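Local atomic coordinates of putative NADPH:quinone reductase (Bacillus thuringiensis, PDB entry 3GMS), a protein that is of unconfirmed function but probably transfers hydride from NADPH to quinones, as a member of the medium-chain dehydrogenase/reductase family. Residues A[7-13]-A[60-66]; A[65-69]-A[96-100]; A[16-20]-A[310-314]. One frame throughout, in Å; residues are numbered along the deposited sequence.

Interaction 1 (A[7-13]-A[60-66])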
# COMPACT_ATOMS: atom_id res chain seq x y z
N LEU A 7 -2.19 -17.32 15.57
CA LEU A 7 -2.51 -16.78 14.23
C LEU A 7 -3.89 -16.22 14.22
O LEU A 7 -4.74 -16.67 14.98
CB LEU A 7 -2.45 -17.86 13.15
CG LEU A 7 -3.49 -18.99 13.15
CD1 LEU A 7 -3.85 -19.45 11.73
CD2 LEU A 7 -2.92 -20.16 13.92
N ILE A 8 -4.12 -15.22 13.36
CA ILE A 8 -5.47 -14.75 13.08
C ILE A 8 -5.90 -15.37 11.75
O ILE A 8 -5.15 -15.32 10.78
CB ILE A 8 -5.52 -13.19 12.94
CG1 ILE A 8 -4.93 -12.50 14.18
CG2 ILE A 8 -6.93 -12.74 12.66
CD1 ILE A 8 -5.55 -12.94 15.50
N GLN A 9 -7.10 -15.96 11.72
CA GLN A 9 -7.61 -16.68 10.58
C GLN A 9 -9.10 -16.35 10.40
O GLN A 9 -9.76 -16.01 11.38
CB GLN A 9 -7.47 -18.19 10.90
CG GLN A 9 -7.74 -19.09 9.79
CD GLN A 9 -6.83 -20.31 9.80
OE1 GLN A 9 -5.96 -20.43 8.95
NE2 GLN A 9 -7.05 -21.22 10.74
N PHE A 10 -9.59 -16.41 9.16
CA PHE A 10 -11.03 -16.44 8.88
C PHE A 10 -11.33 -17.63 8.01
O PHE A 10 -10.56 -17.97 7.11
CB PHE A 10 -11.56 -15.16 8.21
CG PHE A 10 -10.80 -14.75 6.95
CD1 PHE A 10 -11.37 -14.94 5.70
CD2 PHE A 10 -9.55 -14.13 7.04
CE1 PHE A 10 -10.69 -14.56 4.53
CE2 PHE A 10 -8.86 -13.75 5.88
CZ PHE A 10 -9.43 -13.95 4.63
N HIS A 11 -12.46 -18.26 8.29
CA HIS A 11 -12.87 -19.50 7.61
C HIS A 11 -13.96 -19.22 6.58
O HIS A 11 -14.21 -20.06 5.73
CB HIS A 11 -13.34 -20.54 8.62
CG HIS A 11 -12.28 -20.95 9.59
ND1 HIS A 11 -11.57 -22.12 9.47
CD2 HIS A 11 -11.81 -20.33 10.70
CE1 HIS A 11 -10.70 -22.21 10.46
NE2 HIS A 11 -10.83 -21.14 11.23
N LYS A 12 -14.57 -18.04 6.66
CA LYS A 12 -15.52 -17.59 5.66
C LYS A 12 -15.25 -16.12 5.38
O LYS A 12 -14.68 -15.41 6.23
CB LYS A 12 -16.98 -17.71 6.19
CG LYS A 12 -17.38 -19.10 6.64
CD LYS A 12 -18.91 -19.09 6.79
CE LYS A 12 -19.45 -20.49 7.10
NZ LYS A 12 -19.16 -20.91 8.50
N PHE A 13 -15.64 -15.66 4.19
CA PHE A 13 -15.59 -14.24 3.90
C PHE A 13 -16.75 -13.56 4.62
O PHE A 13 -17.77 -14.20 4.92
CB PHE A 13 -15.68 -13.98 2.39
CG PHE A 13 -14.56 -14.59 1.58
CD1 PHE A 13 -13.22 -14.23 1.80
CD2 PHE A 13 -14.85 -15.51 0.55
CE1 PHE A 13 -12.18 -14.79 1.02
CE2 PHE A 13 -13.82 -16.08 -0.23
CZ PHE A 13 -12.49 -15.71 0.01
N ILE A 60 -8.58 -16.23 -3.31
CA ILE A 60 -8.15 -16.41 -1.91
C ILE A 60 -8.78 -17.68 -1.35
O ILE A 60 -9.99 -17.69 -1.15
CB ILE A 60 -8.54 -15.21 -0.98
CG1 ILE A 60 -8.16 -13.84 -1.59
CG2 ILE A 60 -7.94 -15.41 0.40
CD1 ILE A 60 -6.67 -13.41 -1.43
N PRO A 61 -7.98 -18.73 -1.09
CA PRO A 61 -8.43 -19.99 -0.49
C PRO A 61 -8.79 -19.74 0.95
O PRO A 61 -8.16 -18.88 1.60
CB PRO A 61 -7.17 -20.88 -0.51
CG PRO A 61 -6.24 -20.23 -1.42
CD PRO A 61 -6.53 -18.76 -1.38
N LEU A 62 -9.78 -20.48 1.46
CA LEU A 62 -10.16 -20.43 2.87
C LEU A 62 -9.75 -21.73 3.54
O LEU A 62 -9.79 -22.78 2.90
CB LEU A 62 -11.67 -20.23 3.00
CG LEU A 62 -12.20 -18.89 2.49
CD1 LEU A 62 -13.71 -18.95 2.31
CD2 LEU A 62 -11.78 -17.79 3.49
N PRO A 63 -9.33 -21.68 4.81
CA PRO A 63 -9.23 -20.47 5.60
C PRO A 63 -7.99 -19.68 5.20
O PRO A 63 -7.08 -20.22 4.54
CB PRO A 63 -9.09 -21.00 7.02
CG PRO A 63 -8.30 -22.31 6.85
CD PRO A 63 -8.78 -22.86 5.52
N ASN A 64 -7.93 -18.41 5.62
CA ASN A 64 -6.80 -17.59 5.21
C ASN A 64 -6.31 -16.75 6.38
O ASN A 64 -7.11 -16.38 7.25
CB ASN A 64 -7.24 -16.69 4.06
CG ASN A 64 -6.17 -15.69 3.67
OD1 ASN A 64 -6.23 -14.49 4.04
ND2 ASN A 64 -5.15 -16.17 2.95
N ILE A 65 -5.01 -16.44 6.38
CA ILE A 65 -4.41 -15.55 7.41
C ILE A 65 -4.25 -14.16 6.78
O ILE A 65 -3.57 -14.05 5.78
CB ILE A 65 -3.07 -16.08 7.93
CG1 ILE A 65 -3.26 -17.46 8.59
CG2 ILE A 65 -2.49 -15.12 8.99
CD1 ILE A 65 -1.96 -18.24 8.81
N PRO A 66 -4.89 -13.12 7.34
CA PRO A 66 -4.72 -11.84 6.64
C PRO A 66 -3.34 -11.16 6.86
O PRO A 66 -2.58 -11.57 7.73
CB PRO A 66 -5.76 -10.91 7.28
CG PRO A 66 -6.50 -11.70 8.26
CD PRO A 66 -5.85 -13.04 8.46
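A single antiparallel bridge, the hydrogen-bonded pair Phe10 with Asn64, ties strand 4-10 to the loop that leads into strand 71-77 in the GroES-like domain. Phe10 N donates a hydrogen bond to Asn64 O at 3.1 Å, and Asn64 N donates one to Phe10 O. The cis peptide before Pro63 turns the loop just ahead of this pair.

Phe10 holds its ring over the loop because CG stands between the backbone N and the carbonyl carbon (chi1 53°). Here the ring runs beside the Asn64 side chain, with CZ 3.6 Å from Asn64 CB, while Pro66 CG comes in at its edge and Leu62 CD2 nears CE1 obliquely. The other methyl of Leu62 serves Phe13: CD1 lies over one face, 4.1 Å from the ring centroid in a CH-pi contact. At the edge of the same ring, Phe13 CZ meets Ile60 O. Pro63 CB likewise lies over a face of the His11 imidazole in a CH-pi contact, and it also touches Gln9 CG at 3.6 Å. The polar ends of Gln9 and His11 both turn to Glu23 on strand 20-26. Further back, Leu7 CD1 meets Ile65 CD1 at 3.7 Å.

Ile8 O is buried here without a conventional donor. Its neighbours are carbon: Ile65 CA makes a CA-H...O contact with it at 3.5 Å, and Pro66 CD approaches to 3.3 Å. The loop is thus fastened by two firm backbone bonds in a largely apolar setting, leaving one carbonyl to polarised C-H groups.

Interaction 2 (A[65-69]-A[96-100])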
# COMPACT_ATOMS: atom_id res chain seq x y z
N ILE A 65 -5.01 -16.44 6.38
CA ILE A 65 -4.41 -15.55 7.41
C ILE A 65 -4.25 -14.16 6.78
O ILE A 65 -3.57 -14.05 5.78
CB ILE A 65 -3.07 -16.08 7.93
CG1 ILE A 65 -3.26 -17.46 8.59
CG2 ILE A 65 -2.49 -15.12 8.99
CD1 ILE A 65 -1.96 -18.24 8.81
N PRO A 66 -4.89 -13.12 7.34
CA PRO A 66 -4.72 -11.84 6.64
C PRO A 66 -3.34 -11.16 6.86
O PRO A 66 -2.58 -11.57 7.73
CB PRO A 66 -5.76 -10.91 7.28
CG PRO A 66 -6.50 -11.70 8.26
CD PRO A 66 -5.85 -13.04 8.46
N GLY A 67 -3.10 -10.08 6.12
CA GLY A 67 -1.89 -9.29 6.31
C GLY A 67 -0.84 -9.48 5.23
O GLY A 67 -0.33 -10.58 4.97
N TYR A 68 -0.51 -8.37 4.58
CA TYR A 68 0.50 -8.41 3.50
C TYR A 68 1.83 -7.92 3.92
O TYR A 68 2.83 -8.11 3.17
CB TYR A 68 0.04 -7.62 2.25
CG TYR A 68 -1.04 -8.33 1.51
CD1 TYR A 68 -0.75 -9.42 0.69
CD2 TYR A 68 -2.37 -7.99 1.71
CE1 TYR A 68 -1.75 -10.10 -0.00
CE2 TYR A 68 -3.39 -8.67 1.00
CZ TYR A 68 -3.07 -9.72 0.17
OH TYR A 68 -4.05 -10.42 -0.51
N GLU A 69 1.92 -7.22 5.04
CA GLU A 69 3.23 -6.68 5.40
C GLU A 69 3.53 -6.64 6.91
O GLU A 69 2.67 -6.97 7.74
CB GLU A 69 3.51 -5.34 4.71
CG GLU A 69 2.75 -4.19 5.23
CD GLU A 69 3.15 -2.86 4.57
OE1 GLU A 69 2.22 -2.13 4.24
OE2 GLU A 69 4.36 -2.52 4.43
N GLU A 96 3.41 -16.27 3.60
CA GLU A 96 2.21 -16.41 4.41
C GLU A 96 1.64 -15.09 4.88
O GLU A 96 2.34 -14.08 4.92
CB GLU A 96 2.49 -17.28 5.64
CG GLU A 96 2.87 -18.69 5.26
CD GLU A 96 3.24 -19.51 6.46
OE1 GLU A 96 3.87 -18.97 7.39
OE2 GLU A 96 2.90 -20.71 6.45
N GLY A 97 0.37 -15.13 5.29
CA GLY A 97 -0.25 -13.97 5.93
C GLY A 97 0.51 -13.50 7.13
O GLY A 97 1.05 -14.29 7.91
N THR A 98 0.57 -12.18 7.31
CA THR A 98 1.47 -11.68 8.36
C THR A 98 0.83 -11.51 9.70
O THR A 98 1.54 -11.24 10.68
CB THR A 98 2.14 -10.37 7.96
OG1 THR A 98 1.14 -9.36 7.79
CG2 THR A 98 3.02 -10.51 6.66
N TRP A 99 -0.50 -11.59 9.79
CA TRP A 99 -1.10 -11.38 11.09
C TRP A 99 -1.06 -12.66 11.91
O TRP A 99 -2.11 -13.25 12.22
CB TRP A 99 -2.53 -10.92 10.94
CG TRP A 99 -2.66 -9.55 10.30
CD1 TRP A 99 -1.67 -8.78 9.75
CD2 TRP A 99 -3.89 -8.84 10.13
NE1 TRP A 99 -2.24 -7.57 9.26
CE2 TRP A 99 -3.59 -7.61 9.49
CE3 TRP A 99 -5.22 -9.12 10.47
CZ2 TRP A 99 -4.59 -6.67 9.17
CZ3 TRP A 99 -6.21 -8.19 10.15
CH2 TRP A 99 -5.88 -6.99 9.51
N GLN A 100 0.15 -13.08 12.20
CA GLN A 100 0.36 -14.28 13.01
C GLN A 100 1.71 -14.17 13.68
O GLN A 100 2.52 -13.31 13.34
CB GLN A 100 0.26 -15.56 12.15
CG GLN A 100 1.30 -15.68 11.08
CD GLN A 100 1.18 -17.02 10.31
OE1 GLN A 100 0.93 -18.08 10.91
NE2 GLN A 100 1.36 -16.96 8.98
O HOH W 1 1.56 -12.01 3.20
O HOH W 2 -0.39 -6.04 6.99
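Gly67 lies flat against the Trp99 indole with a positive phi (105°), an uncommon conformation that lets bare backbone rest on the ring. Its CA stands over the five-membered ring, 3.7 Å from the centroid, and Pro66 CB covers the six-membered ring on the same face. Both are CH-pi contacts, and Pro66 CG also meets Trp99 CE3 at 3.6 Å. Trp99 points CG away from its own carbonyl carbon (chi1 -66°), which slides the indole under the Pro66-Gly67 peptide.

Backbone bonds join the segments beside the indole. Trp99 N donates to Pro66 O at 2.9 Å. Thr98 N reaches Gly67 O at 3.0 Å from well above the carbonyl plane. A water lies between Gly67 O and Glu96 O. Thr98 OG1, held between its backbone N and carbonyl carbon, donates to Glu69 O at 2.8 Å, again from above the plane. Gly97 adds CA-H...O contacts to Ile65 O and Gly67 O. At the Ile65 end of the contact, CD1 of Ile65 rests on the amide of Gln100, 3.6 Å from NE2; that nitrogen is steadied by Gly97 O, while Gln100 OE1 bonds Lys25.

Glu69 sends its carboxylate away from this junction to Tyr126 N and Asn45. Gly67, Tyr68 and Glu69 probably correspond to the Gly-His-Glu run of zinc-dependent alcohol dehydrogenases, whose histidine is a zinc ligand. The arrangement is therefore consistent with the segment bordering the catalytic cleft in the GroES-like domain of the medium-chain dehydrogenase/reductase fold.

Interaction 3 (A[16-20]-A[310-314])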
# COMPACT_ATOMS: atom_id res chain seq x y z
N PRO A 16 -15.05 -8.31 8.74
CA PRO A 16 -13.98 -8.84 9.59
C PRO A 16 -14.43 -9.02 11.04
O PRO A 16 -14.01 -9.98 11.71
CB PRO A 16 -12.89 -7.76 9.46
CG PRO A 16 -13.08 -7.21 8.09
CD PRO A 16 -14.61 -7.15 7.94
N LYS A 17 -15.31 -8.15 11.53
CA LYS A 17 -15.79 -8.32 12.92
C LYS A 17 -16.51 -9.67 13.17
O LYS A 17 -16.54 -10.18 14.30
CB LYS A 17 -16.71 -7.16 13.32
CG LYS A 17 -18.14 -7.29 12.77
CD LYS A 17 -18.79 -5.93 12.54
CE LYS A 17 -19.15 -5.28 13.85
NZ LYS A 17 -19.31 -3.79 13.69
N ASP A 18 -17.10 -10.23 12.11
CA ASP A 18 -17.84 -11.50 12.20
C ASP A 18 -16.96 -12.73 11.99
O ASP A 18 -17.22 -13.78 12.57
CB ASP A 18 -19.01 -11.51 11.21
CG ASP A 18 -20.07 -10.47 11.56
OD1 ASP A 18 -20.35 -10.34 12.76
OD2 ASP A 18 -20.62 -9.80 10.66
N VAL A 19 -15.89 -12.59 11.20
CA VAL A 19 -15.17 -13.79 10.73
C VAL A 19 -13.76 -14.02 11.26
O VAL A 19 -13.28 -15.14 11.22
CB VAL A 19 -15.20 -13.91 9.17
CG1 VAL A 19 -16.67 -14.03 8.67
CG2 VAL A 19 -14.52 -12.71 8.52
N LEU A 20 -13.12 -12.97 11.79
CA LEU A 20 -11.76 -13.12 12.27
C LEU A 20 -11.72 -13.92 13.57
O LEU A 20 -12.51 -13.65 14.49
CB LEU A 20 -11.08 -11.75 12.45
CG LEU A 20 -10.79 -10.97 11.16
CD1 LEU A 20 -10.25 -9.61 11.44
CD2 LEU A 20 -9.82 -11.75 10.27
N VAL A 310 -7.21 -8.13 17.75
CA VAL A 310 -7.41 -7.70 16.35
C VAL A 310 -8.80 -7.14 16.07
O VAL A 310 -8.95 -6.12 15.37
CB VAL A 310 -7.06 -8.87 15.37
CG1 VAL A 310 -8.01 -10.06 15.61
CG2 VAL A 310 -7.12 -8.41 13.90
N LYS A 311 -9.84 -7.74 16.65
CA LYS A 311 -11.17 -7.21 16.35
C LYS A 311 -11.32 -5.75 16.75
O LYS A 311 -11.87 -4.97 15.99
CB LYS A 311 -12.27 -8.06 16.98
CG LYS A 311 -12.42 -9.39 16.26
CD LYS A 311 -13.57 -10.19 16.88
CE LYS A 311 -13.96 -11.34 15.97
NZ LYS A 311 -15.31 -11.89 16.34
N ALA A 312 -10.81 -5.40 17.92
CA ALA A 312 -10.90 -3.99 18.39
C ALA A 312 -10.11 -3.09 17.45
O ALA A 312 -10.54 -2.00 17.08
CB ALA A 312 -10.38 -3.86 19.83
N ALA A 313 -8.96 -3.57 17.04
CA ALA A 313 -8.09 -2.80 16.15
C ALA A 313 -8.75 -2.53 14.81
O ALA A 313 -8.70 -1.42 14.27
CB ALA A 313 -6.72 -3.52 15.98
N VAL A 314 -9.38 -3.56 14.25
CA VAL A 314 -10.02 -3.42 12.96
C VAL A 314 -11.17 -2.44 13.04
O VAL A 314 -11.30 -1.60 12.15
CB VAL A 314 -10.39 -4.81 12.34
CG1 VAL A 314 -11.26 -4.62 11.12
CG2 VAL A 314 -9.10 -5.55 11.96
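Lys311 NZ donates to Lys17 O at 2.9 Å, joining the start of helix 310-318 to the short helix 16-19 through a side-chain-to-backbone bond. The donor sits tilted 30° from the carbonyl plane of Lys17. To get there Lys311 stays extended beyond CG, and its first torsion (chi1 -72°) sets CG beside the backbone N, launching the chain across to the other helix. On the way Lys311 CE passes Leu20 O at 3.1 Å, so that the last carbons of this side chain lie alongside two backbone carbonyls.

Beneath the polar link is an apolar layer. Leu20, where the chain leaves the helix, directs CD1 at two valines of the facing helix: Val310 CG2 lies 4.2 Å from it and Val314 CG2 slightly farther. Val310 and Leu20 cross at about a right angle. Val314 also presents its other methyl, CG1, to Pro16 CB at 3.9 Å. Leu20 continues inward to touch Ile8, Phe10 and Pro66, and Val310 reaches Trp99.

Pro16 O is occupied within its own helix by Val19 N and Leu20 N. The ammonium of Lys311 meets the carbonyl of Lys17 on the exposed side, where the C-terminal end of helix 16-19 would probably favour a positive charge, while Leu20, Pro16 and the valines make apolar contacts behind it.

The three contacts form one continuous patch on the same side of the chain's centre. Interactions 1 and 2 share Ile65 and Pro66, their centres about 10 Å apart, and Ile8 N probably bonds Trp99 O at 3.0 Å between them. Interaction 3, about 12 Å from interaction 1 and 14 Å from interaction 2 by centres, closes this patch: Trp99 CZ3 meets Val310 CG2 at 3.9 Å, and Pro66 CG meets Leu20 CD2 at 3.9 Å. Pro66 thus lies among all three. The 67-69 end of interaction 2 is the part probably nearest the catalytic cleft; interaction 3 brings the late helix 310-318 onto the N-terminal strands.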